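Local coordinates for disulfide bond forming protein (DsbF) (Mycobacterium tuberculosis, PDB 3IOS) that probably catalyses the oxidation of reduced, unfolded secreted proteins to form their disulfide bonds, as an extracellular oxidoreductase of the thioredoxin family, at residues Lys25-His30 with Asp80-Met85; Val43-Ala48 with Tyr92-Phe97. One frame throughout, in Å; residues are numbered along the deposited sequence.

Contact 1: residues Lys25-His30 with Asp80-Met85; sequences KTLDGH and DQVPAM
Leu27 reaches from its turn to the first turn of helix 82-91, where its two methyl carbons meet Val82 and Met85. The side-chain contact is apolar and small, burying 131 Å² in all. CD2 does most of the touching: it lies 3.9 Å from CG1 of Val82 and 4.0 Å from CB of Met85. The Leu27 and Val82 side chains run antiparallel alongside each other, whereas CD1 packs on the main chain of the helix, 4.0 Å from the carbonyl O of Met85. In Val82, CG1 stands anti to the backbone N (chi1 174°), and this places that methyl on the Leu27 side. Met85 offers its CB here, and the rest of its extended chain leads away.

Hydrogen bonds shape each of the two segments from within. A type I beta turn from Thr26 to Gly29 carries Leu27 at its tip, and the hydroxyl of Thr26 locks it: OG1 lies 2.7 Å from OD1 of Asp28, above the carboxylate plane, and also accepts the backbone N-H of His30 at 2.8 Å. Across the contact, Gln81 is the N-cap residue of the helix, and its N donates to OD2 of Asp80 at 2.7 Å, on the anti side and tilted 29° from the carboxylate plane.

The turn is the hairpin connection between strands 23-25 and 31-33. Lys25 and Leu27 form backbone hydrogen bonds with Ala101 and Gln99 of strand 98-101, an outermost strand of the central sheet, while Leu27 extends along helix 82-91 to Gln86 and Val89, and Met85 packs on Ala101 and Pro49.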
loop_
_atom_site.group_PDB
_atom_site.type_symbol
_atom_site.label_atom_id
_atom_site.label_comp_id
_atom_site.label_asym_id
_atom_site.label_seq_id
_atom_site.Cartn_x
_atom_site.Cartn_y
_atom_site.Cartn_z
ATOM N N LYS A 25 6.173 -9.399 5.868
ATOM C CA LYS A 25 6.922 -8.834 6.987
ATOM C C LYS A 25 6.978 -7.322 6.817
ATOM O O LYS A 25 7.194 -6.832 5.710
ATOM C CB LYS A 25 8.351 -9.386 7.014
ATOM C CG LYS A 25 8.516 -10.754 7.669
ATOM C CD LYS A 25 8.439 -10.654 9.187
ATOM C CE LYS A 25 8.753 -11.986 9.857
ATOM N NZ LYS A 25 8.632 -11.896 11.341
ATOM N N THR A 26 6.775 -6.582 7.900
ATOM C CA THR A 26 6.830 -5.126 7.820
ATOM C C THR A 26 8.287 -4.693 7.876
ATOM O O THR A 26 9.156 -5.453 8.306
ATOM C CB THR A 26 6.077 -4.450 8.978
ATOM O OG1 THR A 26 6.774 -4.671 10.214
ATOM C CG2 THR A 26 4.669 -5.009 9.087
ATOM N N LEU A 27 8.553 -3.471 7.434
ATOM C CA LEU A 27 9.914 -2.951 7.444
ATOM C C LEU A 27 10.510 -2.930 8.844
ATOM O O LEU A 27 11.728 -3.036 9.005
ATOM C CB LEU A 27 9.947 -1.536 6.871
ATOM C CG LEU A 27 10.486 -1.335 5.457
ATOM C CD1 LEU A 27 10.608 0.161 5.204
ATOM C CD2 LEU A 27 11.845 -2.001 5.299
ATOM N N ASP A 28 9.660 -2.786 9.856
ATOM C CA ASP A 28 10.139 -2.744 11.231
ATOM C C ASP A 28 10.096 -4.091 11.953
ATOM O O ASP A 28 10.037 -4.149 13.181
ATOM C CB ASP A 28 9.390 -1.662 12.026
ATOM C CG ASP A 28 7.882 -1.822 11.977
ATOM O OD1 ASP A 28 7.345 -2.167 10.905
ATOM O OD2 ASP A 28 7.232 -1.576 13.016
ATOM N N GLY A 29 10.121 -5.170 11.172
ATOM C CA GLY A 29 10.149 -6.516 11.727
ATOM C C GLY A 29 8.906 -7.199 12.272
ATOM O O GLY A 29 9.032 -8.151 13.041
ATOM N N HIS A 30 7.715 -6.755 11.885
ATOM C CA HIS A 30 6.491 -7.382 12.384
ATOM C C HIS A 30 5.820 -8.266 11.335
ATOM O O HIS A 30 6.018 -8.081 10.135
ATOM C CB HIS A 30 5.503 -6.308 12.850
ATOM C CG HIS A 30 6.003 -5.475 13.988
ATOM N ND1 HIS A 30 6.211 -5.986 15.250
ATOM C CD2 HIS A 30 6.350 -4.166 14.050
ATOM C CE1 HIS A 30 6.663 -5.029 16.042
ATOM N NE2 HIS A 30 6.757 -3.915 15.338
ATOM N N ASP A 80 13.523 -4.167 -4.844
ATOM C CA ASP A 80 14.740 -3.656 -4.231
ATOM C C ASP A 80 14.927 -4.364 -2.899
ATOM O O ASP A 80 14.145 -5.251 -2.556
ATOM C CB ASP A 80 14.639 -2.142 -4.037
ATOM C CG ASP A 80 15.991 -1.455 -4.106
ATOM O OD1 ASP A 80 16.027 -0.236 -4.375
ATOM O OD2 ASP A 80 17.017 -2.133 -3.885
ATOM N N GLN A 81 15.963 -3.985 -2.159
ATOM C CA GLN A 81 16.229 -4.597 -0.866
ATOM C C GLN A 81 15.863 -3.644 0.268
ATOM O O GLN A 81 15.614 -2.459 0.046
ATOM C CB GLN A 81 17.702 -5.006 -0.773
ATOM C CG GLN A 81 18.124 -5.970 -1.878
ATOM C CD GLN A 81 17.416 -7.314 -1.797
ATOM O OE1 GLN A 81 17.284 -8.020 -2.798
ATOM N NE2 GLN A 81 16.971 -7.682 -0.599
ATOM N N VAL A 82 15.833 -4.176 1.484
ATOM C CA VAL A 82 15.467 -3.409 2.667
ATOM C C VAL A 82 16.151 -2.052 2.855
ATOM O O VAL A 82 15.482 -1.051 3.109
ATOM C CB VAL A 82 15.668 -4.261 3.948
ATOM C CG1 VAL A 82 15.436 -3.412 5.191
ATOM C CG2 VAL A 82 14.703 -5.437 3.935
ATOM N N PRO A 83 17.488 -1.995 2.741
ATOM C CA PRO A 83 18.180 -0.713 2.916
ATOM C C PRO A 83 17.603 0.414 2.064
ATOM O O PRO A 83 17.419 1.530 2.541
ATOM C CB PRO A 83 19.621 -1.046 2.536
ATOM C CG PRO A 83 19.753 -2.471 2.980
ATOM C CD PRO A 83 18.454 -3.082 2.494
ATOM N N ALA A 84 17.327 0.115 0.799
ATOM C CA ALA A 84 16.775 1.115 -0.113
ATOM C C ALA A 84 15.372 1.505 0.338
ATOM O O ALA A 84 14.973 2.665 0.236
ATOM C CB ALA A 84 16.743 0.568 -1.532
ATOM N N MET A 85 14.625 0.530 0.838
ATOM C CA MET A 85 13.275 0.791 1.318
ATOM C C MET A 85 13.315 1.711 2.536
ATOM O O MET A 85 12.517 2.636 2.648
ATOM C CB MET A 85 12.590 -0.527 1.663
ATOM C CG MET A 85 12.496 -1.459 0.478
ATOM S SD MET A 85 11.825 -3.068 0.898
ATOM C CE MET A 85 11.650 -3.755 -0.672
#

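Contact 2: residues Val43-Ala48 with Tyr92-Phe97; sequences VLWFWA and YPVKTF
A chi1 of 167° turns the Trp45 indole away from its own backbone N and off the central strand toward the loop 92-97, and there Phe97 meets it with CG between its own backbone N and carbonyl carbon (chi1 60°). Phe97 lies roughly perpendicular to the Trp45 side chain. CZ of Phe97 comes within 3.8 Å of CE3 of Trp45, which lies at the edge of the phenyl ring, in its plane; relative to the indole the approach is oblique. Val94 supplies the second apolar partner, its CG1 being 3.9 Å from CZ3 of Trp45. Both residues gather at the six-membered ring of the indole.

Strand 42-47 is the central strand of the thioredoxin-fold sheet and runs on toward Cys51 and Cys54, the CxxC pair, which can form a disulfide and is present here in mixed oxidized and reduced forms. Trp45 packs on Ala58 of helix 52-67, on Phe88 and, ring on ring, on Tyr119. CD1 of Trp47 lies 3.5 Å above one face of the Trp45 indole, offset toward the rim.

Within the loop, an inverse gamma turn centred on Pro93 is closed by the N-H of Val94, 2.8 Å from the carbonyl O of Tyr92. The O of Val94 sits above a face of the Phe97 ring and also accepts a hydrogen bond from NE2 of Gln99, whose OE1 takes the N-H of the Trp47 indole.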
loop_
_atom_site.group_PDB
_atom_site.type_symbol
_atom_site.label_atom_id
_atom_site.label_comp_id
_atom_site.label_asym_id
_atom_site.label_seq_id
_atom_site.Cartn_x
_atom_site.Cartn_y
_atom_site.Cartn_z
ATOM N N VAL A 43 -6.210 0.590 1.829
ATOM C CA VAL A 43 -5.577 0.973 0.580
ATOM C C VAL A 43 -4.159 0.439 0.593
ATOM O O VAL A 43 -3.405 0.710 1.523
ATOM C CB VAL A 43 -5.503 2.499 0.413
ATOM C CG1 VAL A 43 -4.747 2.843 -0.868
ATOM C CG2 VAL A 43 -6.902 3.086 0.373
ATOM N N LEU A 44 -3.808 -0.339 -0.424
ATOM C CA LEU A 44 -2.451 -0.850 -0.531
ATOM C C LEU A 44 -1.778 -0.044 -1.628
ATOM O O LEU A 44 -2.283 0.061 -2.748
ATOM C CB LEU A 44 -2.445 -2.345 -0.873
ATOM C CG LEU A 44 -2.950 -3.226 0.277
ATOM C CD1 LEU A 44 -4.367 -3.691 -0.033
ATOM C CD2 LEU A 44 -2.030 -4.420 0.476
ATOM N N TRP A 45 -0.643 0.552 -1.288
ATOM C CA TRP A 45 0.110 1.371 -2.216
ATOM C C TRP A 45 1.404 0.646 -2.572
ATOM O O TRP A 45 2.272 0.452 -1.718
ATOM C CB TRP A 45 0.385 2.722 -1.553
ATOM C CG TRP A 45 1.397 3.577 -2.219
ATOM C CD1 TRP A 45 1.459 3.901 -3.543
ATOM C CD2 TRP A 45 2.481 4.265 -1.587
ATOM N NE1 TRP A 45 2.512 4.747 -3.774
ATOM C CE2 TRP A 45 3.156 4.988 -2.589
ATOM C CE3 TRP A 45 2.942 4.344 -0.266
ATOM C CZ2 TRP A 45 4.280 5.783 -2.317
ATOM C CZ3 TRP A 45 4.062 5.137 0.006
ATOM C CH2 TRP A 45 4.715 5.844 -1.017
ATOM N N PHE A 46 1.520 0.250 -3.837
ATOM C CA PHE A 46 2.695 -0.479 -4.303
ATOM C C PHE A 46 3.741 0.497 -4.807
ATOM O O PHE A 46 3.485 1.283 -5.722
ATOM C CB PHE A 46 2.286 -1.458 -5.405
ATOM C CG PHE A 46 1.216 -2.423 -4.977
ATOM C CD1 PHE A 46 -0.117 -2.021 -4.895
ATOM C CD2 PHE A 46 1.547 -3.725 -4.608
ATOM C CE1 PHE A 46 -1.101 -2.903 -4.452
ATOM C CE2 PHE A 46 0.568 -4.611 -4.165
ATOM C CZ PHE A 46 -0.758 -4.198 -4.086
ATOM N N TRP A 47 4.920 0.451 -4.193
ATOM C CA TRP A 47 6.001 1.360 -4.560
ATOM C C TRP A 47 7.369 0.696 -4.617
ATOM O O TRP A 47 7.560 -0.408 -4.109
ATOM C CB TRP A 47 6.061 2.549 -3.578
ATOM C CG TRP A 47 6.278 2.204 -2.113
ATOM C CD1 TRP A 47 5.319 1.932 -1.178
ATOM C CD2 TRP A 47 7.534 2.148 -1.423
ATOM N NE1 TRP A 47 5.899 1.722 0.055
ATOM C CE2 TRP A 47 7.258 1.854 -0.066
ATOM C CE3 TRP A 47 8.866 2.335 -1.816
ATOM C CZ2 TRP A 47 8.261 1.724 0.894
ATOM C CZ3 TRP A 47 9.869 2.206 -0.856
ATOM C CH2 TRP A 47 9.560 1.911 0.483
ATOM N N ALA A 48 8.305 1.377 -5.272
ATOM C CA ALA A 48 9.693 0.920 -5.391
ATOM C C ALA A 48 10.499 2.145 -4.962
ATOM O O ALA A 48 10.196 3.261 -5.369
ATOM C CB ALA A 48 10.015 0.537 -6.836
ATOM N N TYR A 92 10.750 10.281 2.820
ATOM C CA TYR A 92 9.395 10.770 2.640
ATOM C C TYR A 92 8.488 10.395 3.801
ATOM O O TYR A 92 8.616 9.300 4.384
ATOM C CB TYR A 92 8.838 10.246 1.283
ATOM C CG TYR A 92 9.830 10.383 0.162
ATOM C CD1 TYR A 92 10.621 9.301 -0.203
ATOM C CD2 TYR A 92 9.984 11.588 -0.540
ATOM C CE1 TYR A 92 11.538 9.396 -1.243
ATOM C CE2 TYR A 92 10.901 11.691 -1.588
ATOM C CZ TYR A 92 11.672 10.598 -1.928
ATOM O OH TYR A 92 12.583 10.709 -2.945
ATOM N N PRO A 93 7.495 11.238 4.123
ATOM C CA PRO A 93 6.502 11.138 5.194
ATOM C C PRO A 93 5.468 10.021 5.069
ATOM O O PRO A 93 4.270 10.273 4.938
ATOM C CB PRO A 93 5.823 12.524 5.150
ATOM C CG PRO A 93 5.779 12.825 3.714
ATOM C CD PRO A 93 7.217 12.388 3.279
ATOM N N VAL A 94 5.957 8.801 5.167
ATOM C CA VAL A 94 5.101 7.633 5.074
ATOM C C VAL A 94 5.417 6.612 6.162
ATOM O O VAL A 94 5.115 5.428 6.018
ATOM C CB VAL A 94 5.248 6.948 3.695
ATOM C CG1 VAL A 94 4.830 7.905 2.584
ATOM C CG2 VAL A 94 6.686 6.502 3.495
ATOM N N LYS A 95 6.030 7.069 7.249
ATOM C CA LYS A 95 6.373 6.175 8.351
ATOM C C LYS A 95 5.201 5.954 9.302
ATOM O O LYS A 95 5.254 5.078 10.162
ATOM C CB LYS A 95 7.566 6.741 9.124
ATOM C CG LYS A 95 8.875 6.122 8.722
ATOM C CD LYS A 95 10.079 6.960 9.176
ATOM C CE LYS A 95 11.394 6.329 8.762
ATOM N NZ LYS A 95 12.530 7.182 9.169
ATOM N N THR A 96 4.144 6.740 9.121
ATOM C CA THR A 96 2.946 6.673 9.952
ATOM C C THR A 96 2.043 5.465 9.666
ATOM O O THR A 96 1.183 5.123 10.482
ATOM C CB THR A 96 2.110 7.965 9.801
ATOM O OG1 THR A 96 2.933 9.097 10.110
ATOM C CG2 THR A 96 0.918 7.954 10.743
ATOM N N PHE A 97 2.212 4.826 8.513
ATOM C CA PHE A 97 1.395 3.655 8.217
ATOM C C PHE A 97 2.264 2.453 7.874
ATOM O O PHE A 97 3.447 2.593 7.553
ATOM C CB PHE A 97 0.368 3.960 7.107
ATOM C CG PHE A 97 0.966 4.385 5.794
ATOM C CD1 PHE A 97 1.275 3.443 4.814
ATOM C CD2 PHE A 97 1.174 5.732 5.514
ATOM C CE1 PHE A 97 1.775 3.838 3.580
ATOM C CE2 PHE A 97 1.675 6.137 4.280
ATOM C CZ PHE A 97 1.976 5.189 3.309
#

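From the N terminus, the chain first passes through 25-30, the hairpin turn, and then through 43-48 on the central strand. It continues through helix 52-67 and strand 72-77 to 80-85, where contact 1 closes its loop on the hairpin. Helix 82-91 then leads to 92-97, where contact 2 closes back on the central strand. The two loops therefore cross, neither being nested in the other. Helix 82-91 is shared: its start meets the hairpin and the connection after its end meets the sheet. The contacts lie about 12 Å apart between centres and touch where CH2 of Trp47 comes within 3.7 Å of the O of Met85.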